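Local coordinates for CREG-like beta-barrel domain-containing protein (Agrobacterium tumefaciens, PDB 3DNH), which is of unknown function but carries a split-barrel domain of the FMN-binding, pyridoxamine 5'-phosphate oxidase-like type, as in CREG-like proteins, at residues P9-R14 / T108-A113; L78-M83 / R145-R150; L235-R240 / E248-Q253; S188-L193 / T217-D222. All blocks are in the same frame, centred on the assembly; numbering follows the deposited sequence.

Interaction 1 (P9-R14 / T108-A113); sequences PVITPR and TLVGRA
Val10 is the first residue of 9-14 to touch the strand: its CG2 lies 3.6 Å from CG1 of Val110, and the two side chains overlap flank to flank, pointing opposite ways. With CG1 of Val10 turned opposite the carbonyl carbon (chi1 -57°), it is CG2 that faces Val110. Glu152 of strand 144-157 is touched by the same valine. Ile11 follows along the chain and takes the other branch of Val110. Its CA-CB bond does not aim at the strand, but the extended CG1-CD1 arm runs alongside the valine, with CG1 and CD1 each 3.8 Å from CG2 of Val110. Val110 is thus forked between two consecutive residues, CG1 to Val10 and CG2 to Ile11. It sits on strand 106-115 of the six-stranded antiparallel barrel of this FMN-binding-type fold, bonded through its backbone to strand 144-157, so the irregular N-terminal segment rests on the barrel wall by side-chain packing. The second subunit closes over the contact: its Tyr53 packs on both Val10 and Val110, and the carbonyl O of Val10 accepts a hydrogen bond from Ser51 of that subunit. Further on, Thr12 turns to the partner chain as well, its backbone N bonding to Asp48 OD2 and its O to Arg81 NH2, both of the second subunit.

Interaction 2 (L78-M83 / R145-R150); sequences LHARNM and RLYRLR
A Met-aromatic contact joins helix 78-83 to strand 145-150 of the barrel, with Met83, present as selenomethionine, lying over one face of the Tyr147 ring. SE stands 4.3 Å from the centroid of that ring, 14° off its normal. The side chain is bent at its last torsion (chi3 -72°), which folds the terminal methyl CE back over the rim of the ring, to 3.7 Å from Tyr147 CZ, as a CH-pi contact. The phenol end runs on toward the preceding helical turn, where Tyr147 OH lies 3.7 Å from Ala80 CB. Here a water gathers three polar groups. It donates to Ala80 O at 2.6 Å and accepts from Tyr147 OH at 2.5 Å and from Arg145 NH1 at 3.1 Å, lying in the plane of both the phenol ring and the guanidinium. Arg145 reaches it with a chain extended from CG to NE, and the helix carbonyl is thereby coupled to two residues of the strand without a direct bond to either. The axes of 78-83 and 145-150 approach to 11.0 Å at 59°, and these side chains and the water span the gap. Beyond the pair, Phe71 of strand 69-74 meets the Tyr147 ring, Met83 also packs on Ala113 of strand 106-115 and Thr46 of strand 41-47, and Arg81, on the far side of the helix, bonds through NH2 to Thr12 O of the second subunit.

Interaction 3 (L235-R240 / E248-Q253); sequences LWFAER and EKALAQ
Gln253 and Ala250 of helix 244-254 pack against the chain that leaves strand 232-236, the last strand of a small three-stranded antiparallel sheet; strand, connection and helix form a short beta-alpha unit at the C-terminal end. From CB, which points toward residues 235-240, the Gln253 chain goes out to CG and bends there (chi2 -111°), carrying the amide across to the loop. At the amide, OE1 comes within 4.0 Å of Ala238 CB, a plain van der Waals approach. NE2 donates instead to a water, 2.8 Å away, and that water accepts in turn from Ala238 N. The backbone amide just past the strand end is in this way satisfied through a bridge from the helix. One turn earlier, Ala250 presents its CB obliquely to the Phe237 ring, at 4.4 Å from CD1. The ring itself is buried, packing also on Ile224 of strand 223-227 and on Leu254, while Leu235 and Leu251 both contact Leu203 of helix 199-206. Apolar groups thus meet on the inner side, while Gln253 lies at the exposed margin, where its bridging water stands 2.9 Å from Ala238 N.

Interaction 4 (S188-L193 / T217-D222); sequences SEATRL and TSIDPD
A single methyl carries nearly all of this buried contact: the nearest atom to Ile219 CD1 is a backbone one, Ala190 N at 3.6 Å. The same methyl lies 3.8 Å from Glu189 CB and 4.3 Å from Ala190 CB, so it nestles against the helix surface where these two residues join. Ile219 reaches there with CG1 anti to its carbonyl carbon (chi1 -59°) and a nearly extended second torsion, which sends CD1 straight out from strand 215-220. At Ala190 the helix comes close, its CA 6.9 Å from that of Ser218. Glu189 begins toward the strand but bends at chi2 (-64°), leading its carboxylate away to Arg192 one turn on. There Arg192 NE bonds to Glu189 OE2 at 3.1 Å as part of a salt bridge; the guanidinium has Leu193 CG over one face. Leu193 in turn packs on Phe247 and Leu251 of helix 244-254 and on Ile216. Farther along the segment, Asp220 OD1 accepts from Asp222 N at 2.9 Å, an Asx turn, and also makes a salt bridge to Arg234. Between 188-193 and 217-222 the contact rests on van der Waals packing of a methyl, which implies that shape and hydrophobic burial join them, while the charged groups of the two segments find partners elsewhere: Glu189 with Arg192 of its own helix, Asp220 with Arg234.

From the N terminus, interaction 1 opens first, and its 9-14 segment closes onto strand 106-115, looping off the 93 residues that hold the first barrel strands. Interaction 2 opens inside that loop, at helix 78-85, and closes beyond it on strand 144-157, so the two cross; they share neighbouring barrel strands, joined by the probable hydrogen bond Arg112 O to Arg150 N, and both touch the second subunit. Interaction 4 follows in series, bringing helix 180-194 onto the three-stranded sheet, and interaction 3 closes a short loop at its last strand. These two meet where 217-222 and 235-240 adjoin, their centres about 12 Å apart, whereas the barrel pair lies about 29 Å or more away, centre to centre.

Interaction 1 (P9-R14 / T108-A113)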
loop_
_atom_site.group_PDB
_atom_site.type_symbol
_atom_site.label_atom_id
_atom_site.label_comp_id
_atom_site.label_asym_id
_atom_site.label_seq_id
_atom_site.Cartn_x
_atom_site.Cartn_y
_atom_site.Cartn_z
ATOM N N PRO A 9 14.718 -20.691 5.616
ATOM C CA PRO A 9 14.263 -19.624 4.736
ATOM C C PRO A 9 13.403 -18.614 5.502
ATOM O O PRO A 9 12.598 -19.003 6.356
ATOM C CB PRO A 9 13.424 -20.362 3.681
ATOM C CG PRO A 9 13.301 -21.774 4.158
ATOM C CD PRO A 9 14.464 -22.023 5.041
ATOM N N VAL A 10 13.602 -17.328 5.236
ATOM C CA VAL A 10 12.839 -16.289 5.967
ATOM C C VAL A 10 11.319 -16.368 5.651
ATOM O O VAL A 10 10.458 -15.999 6.469
ATOM C CB VAL A 10 13.468 -14.863 5.813
ATOM C CG1 VAL A 10 14.945 -14.866 6.295
ATOM C CG2 VAL A 10 13.391 -14.373 4.401
ATOM N N ILE A 11 11.003 -16.875 4.467
ATOM C CA ILE A 11 9.624 -17.160 4.109
ATOM C C ILE A 11 9.522 -18.664 4.042
ATOM O O ILE A 11 10.224 -19.280 3.246
ATOM C CB ILE A 11 9.246 -16.561 2.732
ATOM C CG1 ILE A 11 9.532 -15.045 2.693
ATOM C CG2 ILE A 11 7.772 -16.920 2.375
ATOM C CD1 ILE A 11 9.496 -14.388 1.302
ATOM N N THR A 12 8.684 -19.262 4.887
ATOM C CA THR A 12 8.397 -20.687 4.794
ATOM C C THR A 12 7.609 -20.977 3.514
ATOM O O THR A 12 6.545 -20.380 3.308
ATOM C CB THR A 12 7.654 -21.171 6.043
ATOM O OG1 THR A 12 8.467 -20.869 7.183
ATOM C CG2 THR A 12 7.348 -22.684 5.995
ATOM N N PRO A 13 8.159 -21.838 2.626
ATOM C CA PRO A 13 7.496 -22.190 1.371
ATOM C C PRO A 13 6.106 -22.774 1.591
ATOM O O PRO A 13 5.866 -23.504 2.571
ATOM C CB PRO A 13 8.412 -23.278 0.782
ATOM C CG PRO A 13 9.710 -23.005 1.338
ATOM C CD PRO A 13 9.450 -22.537 2.747
ATOM N N ARG A 14 5.207 -22.460 0.666
ATOM C CA ARG A 14 3.836 -22.939 0.726
ATOM C C ARG A 14 3.797 -24.455 0.668
ATOM O O ARG A 14 3.214 -25.091 1.541
ATOM C CB ARG A 14 3.023 -22.352 -0.426
ATOM C CG ARG A 14 1.692 -21.773 -0.021
ATOM C CD ARG A 14 1.033 -22.618 1.023
ATOM N NE ARG A 14 -0.415 -22.591 0.936
ATOM C CZ ARG A 14 -1.201 -23.254 1.768
ATOM N NH1 ARG A 14 -0.660 -23.995 2.723
ATOM N NH2 ARG A 14 -2.524 -23.188 1.644
ATOM N N THR A 108 6.847 -8.878 -2.642
ATOM C CA THR A 108 7.144 -8.901 -1.212
ATOM C C THR A 108 8.619 -9.236 -0.981
ATOM O O THR A 108 9.117 -10.232 -1.492
ATOM C CB THR A 108 6.206 -9.873 -0.434
ATOM O OG1 THR A 108 4.860 -9.434 -0.599
ATOM C CG2 THR A 108 6.532 -9.851 1.050
ATOM N N LEU A 109 9.305 -8.381 -0.216
ATOM C CA LEU A 109 10.706 -8.580 0.132
ATOM C C LEU A 109 10.809 -8.668 1.646
ATOM O O LEU A 109 10.372 -7.764 2.355
ATOM C CB LEU A 109 11.578 -7.438 -0.415
ATOM C CG LEU A 109 11.416 -7.041 -1.902
ATOM C CD1 LEU A 109 12.173 -5.747 -2.169
ATOM C CD2 LEU A 109 11.969 -8.143 -2.820
ATOM N N VAL A 110 11.354 -9.787 2.126
ATOM C CA VAL A 110 11.519 -10.030 3.546
ATOM C C VAL A 110 12.998 -9.955 3.895
ATOM O O VAL A 110 13.811 -10.533 3.198
ATOM C CB VAL A 110 10.889 -11.380 3.935
ATOM C CG1 VAL A 110 11.133 -11.701 5.405
ATOM C CG2 VAL A 110 9.402 -11.381 3.578
ATOM N N GLY A 111 13.352 -9.255 4.975
ATOM C CA GLY A 111 14.765 -9.211 5.403
ATOM C C GLY A 111 15.012 -8.369 6.634
ATOM O O GLY A 111 14.188 -8.356 7.549
ATOM N N ARG A 112 16.159 -7.685 6.675
ATOM C CA ARG A 112 16.503 -6.825 7.824
ATOM C C ARG A 112 16.621 -5.358 7.447
ATOM O O ARG A 112 17.040 -5.024 6.345
ATOM C CB ARG A 112 17.753 -7.327 8.562
ATOM C CG ARG A 112 17.504 -8.624 9.320
ATOM C CD ARG A 112 18.767 -9.285 9.833
ATOM N NE ARG A 112 18.377 -10.540 10.476
ATOM C CZ ARG A 112 17.897 -10.650 11.718
ATOM N NH1 ARG A 112 17.523 -11.847 12.164
ATOM N NH2 ARG A 112 17.792 -9.586 12.518
ATOM N N ALA A 113 16.157 -4.492 8.353
ATOM C CA ALA A 113 16.302 -3.057 8.223
ATOM C C ALA A 113 17.645 -2.676 8.811
ATOM O O ALA A 113 17.796 -2.630 10.053
ATOM C CB ALA A 113 15.202 -2.369 8.984
#

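Interaction 2 (L78-M83 / R145-R150)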
loop_
_atom_site.group_PDB
_atom_site.type_symbol
_atom_site.label_atom_id
_atom_site.label_comp_id
_atom_site.label_asym_id
_atom_site.label_seq_id
_atom_site.Cartn_x
_atom_site.Cartn_y
_atom_site.Cartn_z
ATOM N N LEU A 78 6.338 4.473 16.039
ATOM C CA LEU A 78 6.250 3.084 16.440
ATOM C C LEU A 78 7.105 2.151 15.577
ATOM O O LEU A 78 7.807 1.304 16.114
ATOM C CB LEU A 78 4.792 2.644 16.396
ATOM C CG LEU A 78 3.909 2.636 17.655
ATOM C CD1 LEU A 78 4.635 2.950 18.966
ATOM C CD2 LEU A 78 2.655 3.493 17.497
ATOM N N HIS A 79 7.047 2.284 14.246
ATOM C CA HIS A 79 7.843 1.372 13.420
ATOM C C HIS A 79 9.347 1.596 13.635
ATOM O O HIS A 79 10.084 0.638 13.763
ATOM C CB HIS A 79 7.461 1.402 11.932
ATOM C CG HIS A 79 7.364 2.778 11.356
ATOM N ND1 HIS A 79 6.433 3.704 11.784
ATOM C CD2 HIS A 79 8.053 3.373 10.354
ATOM C CE1 HIS A 79 6.567 4.818 11.083
ATOM N NE2 HIS A 79 7.547 4.646 10.210
ATOM N N ALA A 80 9.793 2.856 13.689
ATOM C CA ALA A 80 11.195 3.168 14.043
ATOM C C ALA A 80 11.605 2.462 15.327
ATOM O O ALA A 80 12.643 1.770 15.348
ATOM C CB ALA A 80 11.419 4.664 14.175
ATOM N N ARG A 81 10.791 2.638 16.388
ATOM C CA ARG A 81 10.984 1.970 17.659
ATOM C C ARG A 81 11.094 0.467 17.458
ATOM O O ARG A 81 12.036 -0.158 17.978
ATOM C CB ARG A 81 9.824 2.278 18.633
ATOM C CG ARG A 81 10.053 1.941 20.157
ATOM C CD ARG A 81 9.720 0.478 20.554
ATOM N NE ARG A 81 8.450 0.022 19.949
ATOM C CZ ARG A 81 7.247 0.284 20.434
ATOM N NH1 ARG A 81 7.113 0.989 21.563
ATOM N NH2 ARG A 81 6.170 -0.165 19.799
ATOM N N ASN A 82 10.119 -0.113 16.750
ATOM C CA ASN A 82 10.069 -1.576 16.583
ATOM C C ASN A 82 11.362 -2.070 15.960
ATOM O O ASN A 82 11.988 -3.019 16.469
ATOM C CB ASN A 82 8.855 -2.027 15.753
ATOM C CG ASN A 82 7.540 -1.842 16.483
ATOM O OD1 ASN A 82 7.526 -1.659 17.691
ATOM N ND2 ASN A 82 6.420 -1.858 15.743
HETATM N N MSE A 83 11.780 -1.383 14.897
HETATM C CA MSE A 83 13.022 -1.680 14.198
HETATM C C MSE A 83 14.299 -1.538 15.055
HETATM O O MSE A 83 15.241 -2.290 14.856
HETATM C CB MSE A 83 13.121 -0.847 12.916
HETATM C CG MSE A 83 12.149 -1.308 11.829
HETATM SE SE MSE A 83 12.355 -0.379 10.118
HETATM C CE MSE A 83 11.614 1.406 10.600
ATOM N N ARG A 145 15.515 9.152 10.458
ATOM C CA ARG A 145 16.275 7.875 10.426
ATOM C C ARG A 145 16.239 7.239 9.035
ATOM O O ARG A 145 15.206 7.210 8.386
ATOM C CB ARG A 145 15.750 6.880 11.456
ATOM C CG ARG A 145 16.003 7.310 12.895
ATOM C CD ARG A 145 15.857 6.184 13.877
ATOM N NE ARG A 145 15.927 6.735 15.226
ATOM C CZ ARG A 145 15.480 6.118 16.314
ATOM N NH1 ARG A 145 14.945 4.905 16.226
ATOM N NH2 ARG A 145 15.571 6.719 17.492
ATOM N N LEU A 146 17.371 6.709 8.610
ATOM C CA LEU A 146 17.543 6.215 7.254
ATOM C C LEU A 146 17.929 4.726 7.281
ATOM O O LEU A 146 18.853 4.342 7.988
ATOM C CB LEU A 146 18.667 7.019 6.656
ATOM C CG LEU A 146 18.722 7.363 5.187
ATOM C CD1 LEU A 146 17.424 7.067 4.445
ATOM C CD2 LEU A 146 19.113 8.849 5.142
ATOM N N TYR A 147 17.245 3.897 6.498
ATOM C CA TYR A 147 17.465 2.428 6.552
ATOM C C TYR A 147 17.568 1.848 5.162
ATOM O O TYR A 147 16.895 2.311 4.295
ATOM C CB TYR A 147 16.255 1.754 7.157
ATOM C CG TYR A 147 15.798 2.279 8.483
ATOM C CD1 TYR A 147 16.134 1.620 9.670
ATOM C CD2 TYR A 147 14.946 3.382 8.545
ATOM C CE1 TYR A 147 15.662 2.083 10.908
ATOM C CE2 TYR A 147 14.507 3.850 9.726
ATOM C CZ TYR A 147 14.856 3.201 10.911
ATOM O OH TYR A 147 14.366 3.698 12.067
ATOM N N ARG A 148 18.363 0.798 4.951
ATOM C CA ARG A 148 18.179 0.038 3.710
ATOM C C ARG A 148 17.750 -1.392 4.014
ATOM O O ARG A 148 18.048 -1.953 5.094
ATOM C CB ARG A 148 19.398 0.138 2.742
ATOM C CG ARG A 148 20.673 -0.327 3.339
ATOM C CD ARG A 148 21.818 -0.465 2.312
ATOM N NE ARG A 148 22.311 0.806 1.816
ATOM C CZ ARG A 148 23.314 1.505 2.360
ATOM N NH1 ARG A 148 23.951 1.091 3.454
ATOM N NH2 ARG A 148 23.670 2.654 1.818
ATOM N N LEU A 149 16.992 -1.948 3.082
ATOM C CA LEU A 149 16.512 -3.300 3.211
ATOM C C LEU A 149 17.648 -4.238 2.852
ATOM O O LEU A 149 18.234 -4.123 1.767
ATOM C CB LEU A 149 15.286 -3.538 2.306
ATOM C CG LEU A 149 14.782 -4.986 2.291
ATOM C CD1 LEU A 149 14.344 -5.476 3.661
ATOM C CD2 LEU A 149 13.655 -5.115 1.271
ATOM N N ARG A 150 17.969 -5.142 3.776
ATOM C CA ARG A 150 18.795 -6.284 3.451
ATOM C C ARG A 150 17.851 -7.423 3.092
ATOM O O ARG A 150 17.261 -8.024 3.975
ATOM C CB ARG A 150 19.636 -6.692 4.658
ATOM C CG ARG A 150 20.795 -7.576 4.282
ATOM C CD ARG A 150 21.491 -8.237 5.461
ATOM N NE ARG A 150 21.480 -7.465 6.707
ATOM C CZ ARG A 150 21.730 -7.986 7.906
ATOM N NH1 ARG A 150 22.014 -9.268 8.022
ATOM N NH2 ARG A 150 21.703 -7.237 9.002
HETATM O O HOH W 1 14.834 2.538 14.227
#

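Interaction 3 (L235-R240 / E248-Q253)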
loop_
_atom_site.group_PDB
_atom_site.type_symbol
_atom_site.label_atom_id
_atom_site.label_comp_id
_atom_site.label_asym_id
_atom_site.label_seq_id
_atom_site.Cartn_x
_atom_site.Cartn_y
_atom_site.Cartn_z
ATOM N N LEU A 235 13.755 2.196 -17.959
ATOM C CA LEU A 235 14.073 1.800 -19.361
ATOM C C LEU A 235 15.144 0.720 -19.315
ATOM O O LEU A 235 16.226 0.980 -18.817
ATOM C CB LEU A 235 14.566 3.000 -20.185
ATOM C CG LEU A 235 14.877 2.826 -21.705
ATOM C CD1 LEU A 235 13.710 2.290 -22.454
ATOM C CD2 LEU A 235 15.324 4.173 -22.338
ATOM N N TRP A 236 14.852 -0.481 -19.840
ATOM C CA TRP A 236 15.840 -1.545 -19.875
ATOM C C TRP A 236 16.681 -1.524 -21.120
ATOM O O TRP A 236 16.154 -1.391 -22.236
ATOM C CB TRP A 236 15.176 -2.913 -19.735
ATOM C CG TRP A 236 14.455 -3.047 -18.404
ATOM C CD1 TRP A 236 13.167 -2.630 -18.111
ATOM C CD2 TRP A 236 14.975 -3.613 -17.198
ATOM N NE1 TRP A 236 12.842 -2.944 -16.810
ATOM C CE2 TRP A 236 13.933 -3.533 -16.215
ATOM C CE3 TRP A 236 16.207 -4.195 -16.844
ATOM C CZ2 TRP A 236 14.098 -4.008 -14.897
ATOM C CZ3 TRP A 236 16.372 -4.686 -15.506
ATOM C CH2 TRP A 236 15.327 -4.582 -14.567
ATOM N N PHE A 237 17.996 -1.652 -20.949
ATOM C CA PHE A 237 18.887 -1.755 -22.121
ATOM C C PHE A 237 18.646 -3.069 -22.826
ATOM O O PHE A 237 18.267 -4.066 -22.171
ATOM C CB PHE A 237 20.349 -1.648 -21.696
ATOM C CG PHE A 237 20.709 -0.316 -21.071
ATOM C CD1 PHE A 237 20.204 0.891 -21.615
ATOM C CD2 PHE A 237 21.561 -0.263 -19.959
ATOM C CE1 PHE A 237 20.532 2.098 -21.094
ATOM C CE2 PHE A 237 21.910 0.987 -19.397
ATOM C CZ PHE A 237 21.398 2.154 -19.949
ATOM N N ALA A 238 18.863 -3.096 -24.141
ATOM C CA ALA A 238 18.812 -4.365 -24.856
ATOM C C ALA A 238 19.958 -5.309 -24.456
ATOM O O ALA A 238 19.792 -6.512 -24.480
ATOM C CB ALA A 238 18.765 -4.170 -26.404
ATOM N N GLU A 239 21.123 -4.758 -24.139
ATOM C CA GLU A 239 22.202 -5.558 -23.586
ATOM C C GLU A 239 22.920 -4.797 -22.477
ATOM O O GLU A 239 22.769 -3.581 -22.370
ATOM C CB GLU A 239 23.156 -6.107 -24.669
ATOM C CG GLU A 239 23.867 -5.065 -25.486
ATOM C CD GLU A 239 24.615 -5.675 -26.658
ATOM O OE1 GLU A 239 25.158 -4.897 -27.480
ATOM O OE2 GLU A 239 24.664 -6.920 -26.763
ATOM N N ARG A 240 23.640 -5.543 -21.624
ATOM C CA ARG A 240 24.233 -5.015 -20.388
ATOM C C ARG A 240 25.290 -4.013 -20.790
ATOM O O ARG A 240 26.028 -4.245 -21.736
ATOM C CB ARG A 240 24.876 -6.166 -19.575
ATOM C CG ARG A 240 25.619 -5.755 -18.306
ATOM C CD ARG A 240 26.345 -6.955 -17.619
ATOM N NE ARG A 240 27.327 -6.459 -16.652
ATOM C CZ ARG A 240 27.026 -6.036 -15.427
ATOM N NH1 ARG A 240 25.769 -6.042 -15.005
ATOM N NH2 ARG A 240 27.978 -5.577 -14.640
ATOM N N GLU A 248 26.699 5.294 -24.359
ATOM C CA GLU A 248 26.434 6.225 -25.452
ATOM C C GLU A 248 25.902 5.489 -26.703
ATOM O O GLU A 248 25.004 5.994 -27.389
ATOM C CB GLU A 248 27.698 7.068 -25.728
ATOM C CG GLU A 248 27.728 7.898 -27.054
ATOM C CD GLU A 248 29.151 8.268 -27.513
ATOM O OE1 GLU A 248 30.125 7.803 -26.863
ATOM O OE2 GLU A 248 29.306 8.995 -28.539
ATOM N N LYS A 249 26.434 4.301 -26.996
ATOM C CA LYS A 249 25.961 3.532 -28.167
ATOM C C LYS A 249 24.534 3.068 -27.939
ATOM O O LYS A 249 23.662 3.300 -28.766
ATOM C CB LYS A 249 26.820 2.298 -28.447
ATOM C CG LYS A 249 28.308 2.540 -28.728
ATOM C CD LYS A 249 28.608 3.342 -30.008
ATOM C CE LYS A 249 28.736 4.854 -29.696
ATOM N NZ LYS A 249 29.574 5.115 -28.458
ATOM N N ALA A 250 24.337 2.366 -26.828
ATOM C CA ALA A 250 23.019 1.962 -26.348
ATOM C C ALA A 250 22.004 3.114 -26.345
ATOM O O ALA A 250 20.863 2.926 -26.755
ATOM C CB ALA A 250 23.125 1.375 -24.927
ATOM N N LEU A 251 22.410 4.296 -25.880
ATOM C CA LEU A 251 21.482 5.428 -25.812
ATOM C C LEU A 251 21.091 5.883 -27.211
ATOM O O LEU A 251 19.914 6.198 -27.472
ATOM C CB LEU A 251 22.070 6.614 -25.019
ATOM C CG LEU A 251 21.482 7.128 -23.689
ATOM C CD1 LEU A 251 21.536 8.655 -23.704
ATOM C CD2 LEU A 251 20.046 6.689 -23.389
ATOM N N ALA A 252 22.085 5.908 -28.099
ATOM C CA ALA A 252 21.928 6.391 -29.475
ATOM C C ALA A 252 21.014 5.477 -30.300
ATOM O O ALA A 252 20.184 5.965 -31.081
ATOM C CB ALA A 252 23.306 6.554 -30.158
ATOM N N GLN A 253 21.196 4.164 -30.151
ATOM C CA GLN A 253 20.269 3.159 -30.691
ATOM C C GLN A 253 18.846 3.447 -30.208
ATOM O O GLN A 253 17.924 3.556 -31.008
ATOM C CB GLN A 253 20.722 1.728 -30.309
ATOM C CG GLN A 253 19.602 0.657 -30.127
ATOM C CD GLN A 253 19.392 0.157 -28.657
ATOM O OE1 GLN A 253 18.538 -0.711 -28.405
ATOM N NE2 GLN A 253 20.173 0.685 -27.710
HETATM O O HOH W 2 19.840 -0.614 -25.244
#

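Interaction 4 (S188-L193 / T217-D222)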
loop_
_atom_site.group_PDB
_atom_site.type_symbol
_atom_site.label_atom_id
_atom_site.label_comp_id
_atom_site.label_asym_id
_atom_site.label_seq_id
_atom_site.Cartn_x
_atom_site.Cartn_y
_atom_site.Cartn_z
ATOM N N SER A 188 27.368 12.078 -13.612
ATOM C CA SER A 188 27.562 13.159 -14.569
ATOM C C SER A 188 26.838 12.884 -15.893
ATOM O O SER A 188 26.393 13.823 -16.552
ATOM C CB SER A 188 29.046 13.425 -14.801
ATOM O OG SER A 188 29.645 12.272 -15.343
ATOM N N GLU A 189 26.699 11.619 -16.276
ATOM C CA GLU A 189 25.817 11.304 -17.411
ATOM C C GLU A 189 24.349 11.645 -17.153
ATOM O O GLU A 189 23.707 12.223 -18.020
ATOM C CB GLU A 189 25.961 9.856 -17.864
ATOM C CG GLU A 189 27.266 9.612 -18.592
ATOM C CD GLU A 189 27.342 10.402 -19.881
ATOM O OE1 GLU A 189 26.743 9.963 -20.879
ATOM O OE2 GLU A 189 27.982 11.467 -19.901
ATOM N N ALA A 190 23.832 11.335 -15.954
ATOM C CA ALA A 190 22.450 11.702 -15.585
ATOM C C ALA A 190 22.250 13.214 -15.710
ATOM O O ALA A 190 21.266 13.670 -16.297
ATOM C CB ALA A 190 22.114 11.232 -14.126
ATOM N N THR A 191 23.180 13.980 -15.136
ATOM C CA THR A 191 23.157 15.430 -15.186
ATOM C C THR A 191 23.186 15.937 -16.622
ATOM O O THR A 191 22.415 16.831 -16.988
ATOM C CB THR A 191 24.354 16.040 -14.415
ATOM O OG1 THR A 191 24.355 15.527 -13.090
ATOM C CG2 THR A 191 24.272 17.548 -14.340
ATOM N N ARG A 192 24.060 15.353 -17.411
ATOM C CA ARG A 192 24.222 15.694 -18.797
ATOM C C ARG A 192 22.932 15.530 -19.545
ATOM O O ARG A 192 22.488 16.419 -20.190
ATOM C CB ARG A 192 25.260 14.798 -19.442
ATOM C CG ARG A 192 26.198 15.497 -20.362
ATOM C CD ARG A 192 26.507 14.788 -21.635
ATOM N NE ARG A 192 26.322 13.367 -21.615
ATOM C CZ ARG A 192 25.672 12.696 -22.537
ATOM N NH1 ARG A 192 25.173 13.305 -23.555
ATOM N NH2 ARG A 192 25.536 11.417 -22.423
ATOM N N LEU A 193 22.372 14.346 -19.452
ATOM C CA LEU A 193 21.138 13.969 -20.116
ATOM C C LEU A 193 19.926 14.734 -19.633
ATOM O O LEU A 193 19.080 15.093 -20.457
ATOM C CB LEU A 193 20.873 12.453 -19.996
ATOM C CG LEU A 193 21.912 11.638 -20.791
ATOM C CD1 LEU A 193 21.783 10.140 -20.520
ATOM C CD2 LEU A 193 21.757 11.996 -22.281
ATOM N N THR A 217 17.049 9.487 -12.651
ATOM C CA THR A 217 17.467 9.419 -11.257
ATOM C C THR A 217 18.686 8.538 -11.094
ATOM O O THR A 217 19.475 8.760 -10.158
ATOM C CB THR A 217 16.314 8.971 -10.297
ATOM O OG1 THR A 217 15.823 7.682 -10.700
ATOM C CG2 THR A 217 15.153 9.993 -10.376
ATOM N N SER A 218 18.863 7.554 -11.991
ATOM C CA SER A 218 19.886 6.575 -11.826
ATOM C C SER A 218 20.145 5.836 -13.114
ATOM O O SER A 218 19.200 5.435 -13.797
ATOM C CB SER A 218 19.482 5.584 -10.703
ATOM O OG SER A 218 20.554 4.783 -10.279
ATOM N N ILE A 219 21.437 5.649 -13.446
ATOM C CA ILE A 219 21.866 4.817 -14.596
ATOM C C ILE A 219 22.647 3.644 -14.035
ATOM O O ILE A 219 23.477 3.836 -13.149
ATOM C CB ILE A 219 22.776 5.603 -15.567
ATOM C CG1 ILE A 219 22.026 6.859 -16.096
ATOM C CG2 ILE A 219 23.320 4.669 -16.679
ATOM C CD1 ILE A 219 22.903 7.903 -16.751
ATOM N N ASP A 220 22.364 2.440 -14.533
ATOM C CA ASP A 220 23.078 1.236 -14.067
ATOM C C ASP A 220 23.368 0.325 -15.271
ATOM O O ASP A 220 22.921 0.610 -16.397
ATOM C CB ASP A 220 22.315 0.552 -12.884
ATOM C CG ASP A 220 20.909 0.057 -13.277
ATOM O OD1 ASP A 220 20.815 -0.862 -14.139
ATOM O OD2 ASP A 220 19.888 0.569 -12.737
ATOM N N PRO A 221 24.145 -0.744 -15.072
ATOM C CA PRO A 221 24.424 -1.559 -16.259
ATOM C C PRO A 221 23.215 -2.129 -17.030
ATOM O O PRO A 221 23.345 -2.467 -18.223
ATOM C CB PRO A 221 25.280 -2.713 -15.684
ATOM C CG PRO A 221 25.969 -2.091 -14.524
ATOM C CD PRO A 221 24.900 -1.222 -13.888
ATOM N N ASP A 222 22.079 -2.260 -16.367
ATOM C CA ASP A 222 20.904 -2.909 -16.973
ATOM C C ASP A 222 19.850 -1.909 -17.487
ATOM O O ASP A 222 18.945 -2.265 -18.284
ATOM C CB ASP A 222 20.258 -3.874 -15.958
ATOM C CG ASP A 222 21.112 -5.108 -15.698
ATOM O OD1 ASP A 222 21.990 -5.435 -16.531
ATOM O OD2 ASP A 222 20.901 -5.747 -14.646
#